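Local coordinates for multisubunit Na+/H+ antiporter, G subunit (Anoxybacillus flavithermus, PDB 6Z16), which probably contributes to sodium/proton antiport as a small three-helix membrane subunit of a multisubunit antiporter complex, at residues Val22-Ser27 against Lys46-Gly51; Asp36-Ser41 against Leu91-Ala96; Ile17-Val22 against Ile52-Leu57. All blocks are in the same frame, centred on the assembly; numbering follows the deposited sequence.

Interaction 1. Residues Val22-Ser27 against Lys46-Gly51; sequences VLTLLS and KSTTLG
The carbonyl oxygen of L23 is approached by two groups: S27 N, which gives it the ordinary helical hydrogen bond at 3.0 Å, and the hydroxyl of S47 from the opposing helix, with S47 OG lying 2.7 Å from L23 O. L23 and S47 belong to an antiparallel helix pair, 11-33 and 37-66, probably membrane-spanning, whose local axes run only 7.8 Å apart at a crossing angle of -162°. Small residues make that spacing possible. S47 sends its hydroxyl away from its own backbone N (chi1 -180°), toward the neighbouring helix, where it ends between L23 and S27; S47 CB also rests 3.7 Å from S27 CB. A serine suits this place because it is short enough for a close approach and yet brings a polar atom to a backbone carbonyl in a buried setting. S27 answers with its own hydroxyl, which lies alongside T48, S27 OG being 3.6 Å from T48 CB. On one flank of the serines the packing turns apolar: L23 reaches across with one methyl, CD2, onto the branch point CG of L50 at 3.8 Å, and N72 of a neighbouring subunit packs on both leucines. On another flank the threonines meet, T24 turning its methyl rather than its hydroxyl to T48. That hydroxyl is already bonded to G20 O, one turn back along its own helix, a common way for threonine to satisfy its polar end in a membrane helix. G51 presents bare backbone to helix 11-33, and T24 OG1 comes to 3.9 Å from G51 CA.

Interaction 2. Residues Asp36-Ser41 against Leu91-Ala96; sequences DVYTRS and LISRAA
Two serine hydroxyls face each other where S41 meets S93, with S41 OG 3.1 Å from S93 OG. Each has a hydrogen bond within its own helix: S41 OG donates to V37 O at 2.8 Å, while S93 OG is bonded to A89 O, so both buried hydroxyls are satisfied by a carbonyl one turn back, as is common for serine in membrane helices. With OG opposite the carbonyl carbon (chi1 -61°), S41 can fold back in this way, and V37 O thereby takes two donors, S41 OG and S41 N, from opposite faces of its plane. The aromatic part of the contact belongs to Y38. Its ring turns an edge to the other helix, with CE1 3.8 Å from S93 O and that oxygen close to the ring plane, while V37 CG1 covers one face within the same helix. Y38 OH comes alongside the end of the segment, 4.0 Å from A96 C, and is bonded to V101 O, which ties the ring to the chain following helix 72-98. Apolar contact is slight: V37 CG1 and A96 CB, 4.3 Å apart, are the one apolar side-chain pair across the segments, whose local axes are 10.2 Å apart. Neighbouring subunits enclose the site: R40 makes a salt bridge to D29 of one, and L117 of another packs on both serines. Helices 37-66 and 72-98 form an antiparallel hairpin (175° locally), and this is its open end, which R40 NE, bonded to L34 O, links to the chain after helix 11-33.

Interaction 3. Residues Ile17-Val22 against Ile52-Leu57; sequences ILLGAV and IMCILL
G20 is where I55 and C54 press closest, meeting a stretch of bare backbone instead of a side chain. The ethyl arm of I55 lies over this patch: CG1 stands 3.7 Å from G20 CA, and the terminal methyl CD1 is equally near G20 C. The first torsion sets the direction, placing CG1 opposite the carbonyl carbon (chi1 -65°), and the second (chi2 167°) extends the arm toward helix 11-33, even though the side chain starts off obliquely. Isoleucine suits the place because its CG1-CD1 arm is long enough to reach G20. C54 approaches the same glycine from another direction with CB, 3.8 Å from G20 CA. The lack of a side chain on G20 is what chiefly lets the backbones come together, the small size of C54 helping, and the local axes approach to 7.4 Å. Away from this centre the contact slackens. I17 contributes mainly through its backbone, I17 O lying 4.1 Å from I55 CG1. On the surface edge L19 only skims the interface, its CD1 4.3 Å from C54 SG, and the rest of this exposed leucine may face lipid. No hydrogen bond crosses, so van der Waals contact alone joins the two segments. The reverse face of helix 37-66 is just as apolar, for I52, M53, L56 and L57 pack on helix 72-98, leaving the middle helix between its two partners. Close approach of antiparallel membrane helices (157° between their directions) over a glycine, with small or branched residues fitted against its backbone, is a familiar mode of packing in helical membrane proteins.

Helix 37-66 takes part in all three contacts, as the middle member of the chain. Interactions 1 and 3 are successive parts of one interface with helix 11-33: their centres are 8 Å apart, they share V22, and T24 OG1 of interaction 1 lies 4.1 Å from I55 CD1 of interaction 3. Along this seam the character shifts from hydroxyl-rich to apolar. Interaction 2 instead joins helix 37-66 to helix 72-98, near the helix ends; its centre is about 17 Å from that of interaction 1 and about 24 Å from that of interaction 3, on the opposite side of the chain's centre. Together they hold three helices side by side.

Interaction 1. Residues Val22-Ser27 against Lys46-Gly51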
loop_
_atom_site.group_PDB
_atom_site.type_symbol
_atom_site.label_atom_id
_atom_site.label_comp_id
_atom_site.label_asym_id
_atom_site.label_seq_id
_atom_site.Cartn_x
_atom_site.Cartn_y
_atom_site.Cartn_z
ATOM N N VAL G 22 -23.778 -19.782 -28.258
ATOM C CA VAL G 22 -24.842 -20.789 -28.269
ATOM C C VAL G 22 -25.768 -20.611 -27.071
ATOM O O VAL G 22 -26.991 -20.768 -27.181
ATOM C CB VAL G 22 -24.220 -22.199 -28.325
ATOM C CG1 VAL G 22 -25.243 -23.286 -28.088
ATOM C CG2 VAL G 22 -23.576 -22.420 -29.677
ATOM N N LEU G 23 -25.216 -20.204 -25.932
ATOM C CA LEU G 23 -26.043 -20.015 -24.752
ATOM C C LEU G 23 -26.899 -18.754 -24.867
ATOM O O LEU G 23 -28.028 -18.715 -24.356
ATOM C CB LEU G 23 -25.120 -19.993 -23.542
ATOM C CG LEU G 23 -25.612 -20.160 -22.124
ATOM C CD1 LEU G 23 -26.352 -21.464 -22.028
ATOM C CD2 LEU G 23 -24.368 -20.214 -21.277
ATOM N N THR G 24 -26.414 -17.743 -25.599
ATOM C CA THR G 24 -27.252 -16.583 -25.903
ATOM C C THR G 24 -28.390 -16.952 -26.857
ATOM O O THR G 24 -29.527 -16.485 -26.693
ATOM C CB THR G 24 -26.390 -15.470 -26.493
ATOM O OG1 THR G 24 -25.286 -15.224 -25.619
ATOM C CG2 THR G 24 -27.183 -14.189 -26.616
ATOM N N LEU G 25 -28.107 -17.799 -27.853
ATOM C CA LEU G 25 -29.168 -18.274 -28.744
ATOM C C LEU G 25 -30.189 -19.128 -28.005
ATOM O O LEU G 25 -31.381 -19.107 -28.338
ATOM C CB LEU G 25 -28.573 -19.068 -29.900
ATOM C CG LEU G 25 -29.489 -19.575 -31.013
ATOM C CD1 LEU G 25 -30.159 -18.421 -31.733
ATOM C CD2 LEU G 25 -28.695 -20.419 -31.989
ATOM N N LEU G 26 -29.738 -19.874 -26.999
ATOM C CA LEU G 26 -30.653 -20.606 -26.133
ATOM C C LEU G 26 -31.533 -19.661 -25.328
ATOM O O LEU G 26 -32.723 -19.936 -25.126
ATOM C CB LEU G 26 -29.859 -21.521 -25.212
ATOM C CG LEU G 26 -30.632 -22.335 -24.187
ATOM C CD1 LEU G 26 -31.584 -23.312 -24.852
ATOM C CD2 LEU G 26 -29.624 -23.044 -23.338
ATOM N N SER G 27 -30.967 -18.538 -24.876
ATOM C CA SER G 27 -31.776 -17.502 -24.234
ATOM C C SER G 27 -32.826 -16.940 -25.186
ATOM O O SER G 27 -33.957 -16.656 -24.779
ATOM C CB SER G 27 -30.882 -16.378 -23.721
ATOM O OG SER G 27 -31.658 -15.332 -23.171
ATOM N N LYS G 46 -30.990 -15.573 -16.720
ATOM C CA LYS G 46 -29.873 -16.443 -16.378
ATOM C C LYS G 46 -29.053 -16.818 -17.608
ATOM O O LYS G 46 -27.809 -16.740 -17.576
ATOM C CB LYS G 46 -30.389 -17.675 -15.639
ATOM C CG LYS G 46 -31.030 -17.297 -14.313
ATOM C CD LYS G 46 -31.360 -18.493 -13.452
ATOM C CE LYS G 46 -32.602 -19.228 -13.886
ATOM N NZ LYS G 46 -33.819 -18.452 -13.555
ATOM N N SER G 47 -29.716 -17.148 -18.725
ATOM C CA SER G 47 -28.963 -17.667 -19.854
ATOM C C SER G 47 -28.189 -16.580 -20.585
ATOM O O SER G 47 -27.023 -16.801 -20.929
ATOM C CB SER G 47 -29.887 -18.404 -20.814
ATOM O OG SER G 47 -29.141 -18.907 -21.907
ATOM N N THR G 48 -28.775 -15.395 -20.821
ATOM C CA THR G 48 -27.970 -14.404 -21.519
ATOM C C THR G 48 -26.948 -13.756 -20.595
ATOM O O THR G 48 -25.914 -13.306 -21.099
ATOM C CB THR G 48 -28.829 -13.334 -22.219
ATOM O OG1 THR G 48 -28.090 -12.814 -23.328
ATOM C CG2 THR G 48 -29.128 -12.140 -21.323
ATOM N N THR G 49 -27.156 -13.793 -19.263
ATOM C CA THR G 49 -26.120 -13.336 -18.342
ATOM C C THR G 49 -24.875 -14.218 -18.424
ATOM O O THR G 49 -23.753 -13.719 -18.618
ATOM C CB THR G 49 -26.681 -13.308 -16.921
ATOM O OG1 THR G 49 -27.802 -12.417 -16.868
ATOM C CG2 THR G 49 -25.644 -12.836 -15.943
ATOM N N LEU G 50 -25.059 -15.543 -18.327
ATOM C CA LEU G 50 -23.889 -16.415 -18.420
ATOM C C LEU G 50 -23.301 -16.438 -19.831
ATOM O O LEU G 50 -22.075 -16.528 -19.979
ATOM C CB LEU G 50 -24.226 -17.826 -17.939
ATOM C CG LEU G 50 -23.076 -18.841 -17.956
ATOM C CD1 LEU G 50 -21.910 -18.352 -17.116
ATOM C CD2 LEU G 50 -23.525 -20.199 -17.480
ATOM N N GLY G 51 -24.135 -16.276 -20.866
ATOM C CA GLY G 51 -23.612 -16.230 -22.223
ATOM C C GLY G 51 -22.723 -15.027 -22.479
ATOM O O GLY G 51 -21.631 -15.160 -23.047
#

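Interaction 2. Residues Asp36-Ser41 against Leu91-Ala96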
loop_
_atom_site.group_PDB
_atom_site.type_symbol
_atom_site.label_atom_id
_atom_site.label_comp_id
_atom_site.label_asym_id
_atom_site.label_seq_id
_atom_site.Cartn_x
_atom_site.Cartn_y
_atom_site.Cartn_z
ATOM N N ASP G 36 -45.116 -17.379 -20.547
ATOM C CA ASP G 36 -45.463 -16.373 -19.557
ATOM C C ASP G 36 -44.340 -15.349 -19.510
ATOM O O ASP G 36 -43.242 -15.599 -20.008
ATOM C CB ASP G 36 -45.670 -17.037 -18.190
ATOM C CG ASP G 36 -46.429 -16.177 -17.223
ATOM O OD1 ASP G 36 -46.786 -15.036 -17.577
ATOM O OD2 ASP G 36 -46.672 -16.659 -16.099
ATOM N N VAL G 37 -44.616 -14.184 -18.920
ATOM C CA VAL G 37 -43.565 -13.181 -18.762
ATOM C C VAL G 37 -42.503 -13.654 -17.766
ATOM O O VAL G 37 -41.308 -13.371 -17.935
ATOM C CB VAL G 37 -44.193 -11.823 -18.373
ATOM C CG1 VAL G 37 -44.990 -11.919 -17.079
ATOM C CG2 VAL G 37 -43.138 -10.730 -18.265
ATOM N N TYR G 38 -42.895 -14.454 -16.775
ATOM C CA TYR G 38 -41.979 -14.823 -15.705
ATOM C C TYR G 38 -41.037 -15.943 -16.132
ATOM O O TYR G 38 -39.856 -15.942 -15.764
ATOM C CB TYR G 38 -42.782 -15.240 -14.483
ATOM C CG TYR G 38 -43.810 -14.224 -14.084
ATOM C CD1 TYR G 38 -43.450 -13.059 -13.433
ATOM C CD2 TYR G 38 -45.153 -14.441 -14.347
ATOM C CE1 TYR G 38 -44.402 -12.130 -13.063
ATOM C CE2 TYR G 38 -46.108 -13.522 -13.978
ATOM C CZ TYR G 38 -45.728 -12.370 -13.339
ATOM O OH TYR G 38 -46.679 -11.455 -12.974
ATOM N N THR G 39 -41.543 -16.898 -16.914
ATOM C CA THR G 39 -40.696 -17.946 -17.466
ATOM C C THR G 39 -39.673 -17.371 -18.434
ATOM O O THR G 39 -38.509 -17.800 -18.463
ATOM C CB THR G 39 -41.568 -18.982 -18.160
ATOM O OG1 THR G 39 -42.268 -18.350 -19.233
ATOM C CG2 THR G 39 -42.587 -19.535 -17.190
ATOM N N ARG G 40 -40.089 -16.382 -19.227
ATOM C CA ARG G 40 -39.155 -15.670 -20.085
ATOM C C ARG G 40 -38.149 -14.878 -19.269
ATOM O O ARG G 40 -36.998 -14.746 -19.692
ATOM C CB ARG G 40 -39.921 -14.753 -21.031
ATOM C CG ARG G 40 -40.736 -15.497 -22.057
ATOM C CD ARG G 40 -41.712 -14.573 -22.750
ATOM N NE ARG G 40 -42.663 -15.329 -23.558
ATOM C CZ ARG G 40 -43.795 -14.829 -24.033
ATOM N NH1 ARG G 40 -44.135 -13.584 -23.758
ATOM N NH2 ARG G 40 -44.602 -15.591 -24.759
ATOM N N SER G 41 -38.551 -14.370 -18.099
ATOM C CA SER G 41 -37.612 -13.684 -17.216
ATOM C C SER G 41 -36.519 -14.629 -16.730
ATOM O O SER G 41 -35.330 -14.283 -16.788
ATOM C CB SER G 41 -38.356 -13.074 -16.033
ATOM O OG SER G 41 -39.308 -12.120 -16.458
ATOM N N LEU G 91 -36.730 -6.421 -11.320
ATOM C CA LEU G 91 -37.526 -5.199 -11.371
ATOM C C LEU G 91 -38.621 -5.280 -12.424
ATOM O O LEU G 91 -39.755 -4.852 -12.170
ATOM C CB LEU G 91 -36.619 -3.998 -11.613
ATOM C CG LEU G 91 -35.807 -3.639 -10.375
ATOM C CD1 LEU G 91 -34.744 -2.648 -10.725
ATOM C CD2 LEU G 91 -36.725 -3.074 -9.301
ATOM N N ILE G 92 -38.318 -5.854 -13.595
ATOM C CA ILE G 92 -39.358 -5.982 -14.617
ATOM C C ILE G 92 -40.412 -6.996 -14.184
ATOM O O ILE G 92 -41.603 -6.818 -14.461
ATOM C CB ILE G 92 -38.778 -6.360 -15.992
ATOM C CG1 ILE G 92 -37.602 -5.474 -16.378
ATOM C CG2 ILE G 92 -39.823 -6.155 -17.059
ATOM C CD1 ILE G 92 -37.899 -4.017 -16.443
ATOM N N SER G 93 -40.015 -8.043 -13.457
ATOM C CA SER G 93 -40.991 -9.029 -13.012
ATOM C C SER G 93 -41.884 -8.482 -11.904
ATOM O O SER G 93 -43.083 -8.779 -11.874
ATOM C CB SER G 93 -40.279 -10.296 -12.556
ATOM O OG SER G 93 -39.612 -10.907 -13.644
ATOM N N ARG G 94 -41.337 -7.659 -11.003
ATOM C CA ARG G 94 -42.195 -7.026 -10.004
ATOM C C ARG G 94 -43.113 -5.994 -10.649
ATOM O O ARG G 94 -44.278 -5.850 -10.246
ATOM C CB ARG G 94 -41.370 -6.373 -8.895
ATOM C CG ARG G 94 -42.249 -5.949 -7.725
ATOM C CD ARG G 94 -41.530 -5.293 -6.554
ATOM N NE ARG G 94 -41.026 -3.963 -6.867
ATOM C CZ ARG G 94 -39.749 -3.617 -6.789
ATOM N NH1 ARG G 94 -38.849 -4.498 -6.385
ATOM N NH2 ARG G 94 -39.373 -2.383 -7.093
ATOM N N ALA G 95 -42.615 -5.286 -11.668
ATOM C CA ALA G 95 -43.442 -4.316 -12.375
ATOM C C ALA G 95 -44.556 -4.993 -13.156
ATOM O O ALA G 95 -45.652 -4.437 -13.280
ATOM C CB ALA G 95 -42.575 -3.477 -13.309
ATOM N N ALA G 96 -44.303 -6.195 -13.665
ATOM C CA ALA G 96 -45.345 -6.944 -14.350
ATOM C C ALA G 96 -46.342 -7.535 -13.369
ATOM O O ALA G 96 -47.537 -7.589 -13.666
ATOM C CB ALA G 96 -44.730 -8.047 -15.207
#

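Interaction 3. Residues Ile17-Val22 against Ile52-Leu57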
loop_
_atom_site.group_PDB
_atom_site.type_symbol
_atom_site.label_atom_id
_atom_site.label_comp_id
_atom_site.label_asym_id
_atom_site.label_seq_id
_atom_site.Cartn_x
_atom_site.Cartn_y
_atom_site.Cartn_z
ATOM N N ILE G 17 -15.945 -18.635 -26.509
ATOM C CA ILE G 17 -16.679 -17.757 -27.421
ATOM C C ILE G 17 -17.897 -18.474 -27.993
ATOM O O ILE G 17 -19.020 -17.944 -27.975
ATOM C CB ILE G 17 -15.743 -17.251 -28.531
ATOM C CG1 ILE G 17 -14.671 -16.341 -27.939
ATOM C CG2 ILE G 17 -16.520 -16.515 -29.596
ATOM C CD1 ILE G 17 -13.518 -16.087 -28.865
ATOM N N LEU G 18 -17.707 -19.713 -28.457
ATOM C CA LEU G 18 -18.823 -20.448 -29.040
ATOM C C LEU G 18 -19.847 -20.871 -27.995
ATOM O O LEU G 18 -21.045 -20.880 -28.292
ATOM C CB LEU G 18 -18.315 -21.659 -29.818
ATOM C CG LEU G 18 -17.957 -21.461 -31.296
ATOM C CD1 LEU G 18 -16.689 -20.652 -31.530
ATOM C CD2 LEU G 18 -17.851 -22.812 -31.977
ATOM N N LEU G 19 -19.415 -21.185 -26.768
ATOM C CA LEU G 19 -20.364 -21.562 -25.729
ATOM C C LEU G 19 -21.204 -20.367 -25.303
ATOM O O LEU G 19 -22.416 -20.505 -25.088
ATOM C CB LEU G 19 -19.614 -22.172 -24.540
ATOM C CG LEU G 19 -20.323 -22.998 -23.449
ATOM C CD1 LEU G 19 -21.041 -22.182 -22.370
ATOM C CD2 LEU G 19 -21.283 -23.990 -24.091
ATOM N N GLY G 20 -20.588 -19.183 -25.209
ATOM C CA GLY G 20 -21.354 -17.985 -24.903
ATOM C C GLY G 20 -22.341 -17.621 -25.996
ATOM O O GLY G 20 -23.481 -17.235 -25.710
ATOM N N ALA G 21 -21.936 -17.795 -27.262
ATOM C CA ALA G 21 -22.839 -17.522 -28.379
ATOM C C ALA G 21 -24.038 -18.474 -28.388
ATOM O O ALA G 21 -25.194 -18.034 -28.492
ATOM C CB ALA G 21 -22.069 -17.605 -29.695
ATOM N N VAL G 22 -23.778 -19.782 -28.258
ATOM C CA VAL G 22 -24.842 -20.789 -28.269
ATOM C C VAL G 22 -25.768 -20.611 -27.071
ATOM O O VAL G 22 -26.991 -20.768 -27.181
ATOM C CB VAL G 22 -24.220 -22.199 -28.325
ATOM C CG1 VAL G 22 -25.243 -23.286 -28.088
ATOM C CG2 VAL G 22 -23.576 -22.420 -29.677
ATOM N N ILE G 52 -23.153 -13.844 -22.027
ATOM C CA ILE G 52 -22.339 -12.657 -22.258
ATOM C C ILE G 52 -21.078 -12.679 -21.397
ATOM O O ILE G 52 -20.019 -12.216 -21.845
ATOM C CB ILE G 52 -23.176 -11.374 -22.063
ATOM C CG1 ILE G 52 -22.403 -10.148 -22.522
ATOM C CG2 ILE G 52 -23.550 -11.152 -20.639
ATOM C CD1 ILE G 52 -22.037 -10.213 -23.927
ATOM N N MET G 53 -21.128 -13.278 -20.194
ATOM C CA MET G 53 -19.891 -13.364 -19.426
ATOM C C MET G 53 -18.909 -14.353 -20.036
ATOM O O MET G 53 -17.701 -14.111 -19.993
ATOM C CB MET G 53 -20.175 -13.713 -17.975
ATOM C CG MET G 53 -20.784 -12.566 -17.221
ATOM S SD MET G 53 -20.881 -12.924 -15.469
ATOM C CE MET G 53 -22.205 -14.101 -15.495
ATOM N N CYS G 54 -19.401 -15.433 -20.649
ATOM C CA CYS G 54 -18.499 -16.352 -21.339
ATOM C C CYS G 54 -17.865 -15.703 -22.566
ATOM O O CYS G 54 -16.668 -15.899 -22.824
ATOM C CB CYS G 54 -19.244 -17.628 -21.726
ATOM S SG CYS G 54 -19.716 -18.680 -20.334
ATOM N N ILE G 55 -18.637 -14.898 -23.307
ATOM C CA ILE G 55 -18.088 -14.192 -24.469
ATOM C C ILE G 55 -17.035 -13.170 -24.043
ATOM O O ILE G 55 -15.962 -13.066 -24.659
ATOM C CB ILE G 55 -19.224 -13.536 -25.279
ATOM C CG1 ILE G 55 -20.135 -14.595 -25.884
ATOM C CG2 ILE G 55 -18.680 -12.679 -26.401
ATOM C CD1 ILE G 55 -21.428 -14.035 -26.417
ATOM N N LEU G 56 -17.303 -12.427 -22.962
ATOM C CA LEU G 56 -16.355 -11.410 -22.516
ATOM C C LEU G 56 -15.101 -12.029 -21.911
ATOM O O LEU G 56 -14.006 -11.482 -22.074
ATOM C CB LEU G 56 -17.017 -10.465 -21.518
ATOM C CG LEU G 56 -18.116 -9.555 -22.057
ATOM C CD1 LEU G 56 -18.738 -8.748 -20.937
ATOM C CD2 LEU G 56 -17.577 -8.660 -23.145
ATOM N N LEU G 57 -15.237 -13.168 -21.217
ATOM C CA LEU G 57 -14.062 -13.904 -20.754
ATOM C C LEU G 57 -13.221 -14.406 -21.918
ATOM O O LEU G 57 -11.988 -14.373 -21.852
ATOM C CB LEU G 57 -14.476 -15.079 -19.868
ATOM C CG LEU G 57 -14.891 -14.847 -18.419
ATOM C CD1 LEU G 57 -15.470 -16.119 -17.844
ATOM C CD2 LEU G 57 -13.685 -14.419 -17.612
#